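Local atomic coordinates of titin (Homo sapiens, PDB entry 2J8H), a protein that is the giant elastic protein of the muscle sarcomere, represented here by a rigid tandem of two immunoglobulin domains from its A-band region. Residues G130-V135 against N182-D187. Residues are numbered along the deposited sequence; the frame is centred on the assembly and turned at random.
Sequences GKPDPV and NRFGID
The loop around the cis peptide before Pro132 meets the type I turn from Asn182 to Gly185, Pro134 and Asn182 lying closest at 4.8 Å between CA atoms. Asn182 carries the contact: its CG sits between the backbone N and the carbonyl carbon (chi1 66°), which sends the amide across to the proline loop. There ND2 donates to Pro132 O at 2.9 Å, nearly straight at 176°, in the carbonyl plane and on a lone pair. At the other end of the amide, OD1 accepts from Phe184 N at 3.0 Å, the donor standing above the plane of the Asn182 side-chain carbonyl, off the lone pairs; this is an Asx turn. Since ND2 also reaches Val98 O and OD1 also accepts from Ala100 N, four bonds fix the amide's rotation. A leucine here would probably leave Pro132 O without this donor and Phe184 N without its side-chain acceptor, and lose the polar ties to strand 86-102. Farther out, Pro132 CD rests 3.6 Å from Phe184 CE2, while Pro132 CG lies over one face of the Arg183 guanidinium. Lys131 O comes to the edge of the Phe184 ring, 3.5 Å from CD2. On the loop's outer side, Lys131 NZ bridges to Asp133 OD1. The arrangement joins the B–C loop, with its cis-proline, to the F–G β-hairpin of an I-set immunoglobulin domain, at the end facing the preceding domain.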
loop_
_atom_site.group_PDB
_atom_site.type_symbol
_atom_site.label_atom_id
_atom_site.label_comp_id
_atom_site.label_asym_id
_atom_site.label_seq_id
_atom_site.Cartn_x
_atom_site.Cartn_y
_atom_site.Cartn_z
ATOM N N GLY A 130 18.020 0.513 -2.998
ATOM C CA GLY A 130 18.095 1.951 -3.186
ATOM C C GLY A 130 18.322 2.303 -4.632
ATOM O O GLY A 130 19.182 1.730 -5.275
ATOM N N LYS A 131 17.526 3.219 -5.148
ATOM C CA LYS A 131 17.706 3.734 -6.503
ATOM C C LYS A 131 17.371 5.208 -6.386
ATOM O O LYS A 131 16.242 5.545 -6.025
ATOM C CB LYS A 131 16.763 3.046 -7.510
ATOM C CG LYS A 131 17.046 1.563 -7.760
ATOM C CD LYS A 131 18.238 1.341 -8.674
ATOM C CE LYS A 131 18.924 0.005 -8.370
ATOM N NZ LYS A 131 19.931 -0.277 -9.425
ATOM N N PRO A 132 18.344 6.094 -6.659
ATOM C CA PRO A 132 19.715 5.869 -7.059
ATOM C C PRO A 132 20.481 4.956 -6.131
ATOM O O PRO A 132 20.182 4.890 -4.949
ATOM C CB PRO A 132 20.317 7.282 -7.037
ATOM C CG PRO A 132 19.243 8.146 -7.326
ATOM C CD PRO A 132 18.040 7.529 -6.637
ATOM N N ASP A 133 21.463 4.247 -6.671
ATOM C CA ASP A 133 22.264 3.320 -5.881
ATOM C C ASP A 133 22.796 4.092 -4.678
ATOM O O ASP A 133 23.315 5.195 -4.835
ATOM C CB ASP A 133 23.430 2.739 -6.701
ATOM C CG ASP A 133 22.972 1.867 -7.885
ATOM O OD1 ASP A 133 21.765 1.576 -8.010
ATOM O OD2 ASP A 133 23.827 1.460 -8.698
ATOM N N PRO A 134 22.612 3.548 -3.466
ATOM C CA PRO A 134 22.970 4.274 -2.265
ATOM C C PRO A 134 24.462 4.247 -1.905
ATOM O O PRO A 134 25.204 3.361 -2.335
ATOM C CB PRO A 134 22.151 3.572 -1.196
ATOM C CG PRO A 134 22.079 2.199 -1.657
ATOM C CD PRO A 134 22.023 2.243 -3.143
ATOM N N VAL A 135 24.893 5.277 -1.183
ATOM C CA VAL A 135 26.192 5.278 -0.569
ATOM C C VAL A 135 26.112 4.391 0.666
ATOM O O VAL A 135 25.213 4.534 1.479
ATOM C CB VAL A 135 26.623 6.668 -0.159
ATOM C CG1 VAL A 135 27.952 6.590 0.590
ATOM C CG2 VAL A 135 26.758 7.583 -1.415
ATOM N N ASN A 182 20.602 7.503 0.059
ATOM C CA ASN A 182 20.450 8.184 -1.224
ATOM C C ASN A 182 19.525 9.365 -1.051
ATOM O O ASN A 182 19.198 9.736 0.085
ATOM C CB ASN A 182 20.001 7.218 -2.344
ATOM C CG ASN A 182 18.611 6.664 -2.155
ATOM O OD1 ASN A 182 17.854 7.075 -1.273
ATOM N ND2 ASN A 182 18.260 5.702 -3.003
ATOM N N ARG A 183 19.102 9.960 -2.165
ATOM C CA ARG A 183 18.278 11.151 -2.115
ATOM C C ARG A 183 16.905 10.929 -1.497
ATOM O O ARG A 183 16.267 11.885 -1.093
ATOM C CB ARG A 183 18.140 11.775 -3.530
ATOM C CG ARG A 183 17.360 10.904 -4.540
ATOM C CD ARG A 183 17.213 11.595 -5.883
ATOM N NE ARG A 183 18.511 11.836 -6.522
ATOM C CZ ARG A 183 18.663 12.292 -7.761
ATOM N NH1 ARG A 183 17.595 12.563 -8.518
ATOM N NH2 ARG A 183 19.888 12.485 -8.252
ATOM N N PHE A 184 16.446 9.688 -1.422
ATOM C CA PHE A 184 15.122 9.407 -0.904
ATOM C C PHE A 184 15.144 8.951 0.546
ATOM O O PHE A 184 14.098 8.608 1.103
ATOM C CB PHE A 184 14.416 8.382 -1.802
ATOM C CG PHE A 184 14.266 8.862 -3.223
ATOM C CD1 PHE A 184 13.456 9.951 -3.511
ATOM C CD2 PHE A 184 14.977 8.274 -4.247
ATOM C CE1 PHE A 184 13.325 10.427 -4.811
ATOM C CE2 PHE A 184 14.847 8.750 -5.544
ATOM C CZ PHE A 184 14.021 9.826 -5.817
ATOM N N GLY A 185 16.332 8.927 1.150
ATOM C CA GLY A 185 16.429 8.619 2.566
ATOM C C GLY A 185 17.692 7.907 2.984
ATOM O O GLY A 185 18.467 7.438 2.164
ATOM N N ILE A 186 17.859 7.851 4.300
ATOM C CA ILE A 186 18.953 7.202 4.958
ATOM C C ILE A 186 18.378 6.100 5.819
ATOM O O ILE A 186 17.384 6.292 6.510
ATOM C CB ILE A 186 19.647 8.195 5.864
ATOM C CG1 ILE A 186 20.107 9.379 5.008
ATOM C CG2 ILE A 186 20.807 7.522 6.618
ATOM C CD1 ILE A 186 20.990 10.339 5.709
ATOM N N ASP A 187 19.019 4.949 5.802
ATOM C CA ASP A 187 18.637 3.858 6.700
ATOM C C ASP A 187 19.930 3.279 7.267
ATOM O O ASP A 187 20.938 3.225 6.558
ATOM C CB ASP A 187 17.909 2.784 5.900
ATOM C CG ASP A 187 17.147 1.788 6.774
ATOM O OD1 ASP A 187 16.622 2.206 7.818
ATOM O OD2 ASP A 187 17.054 0.601 6.388
#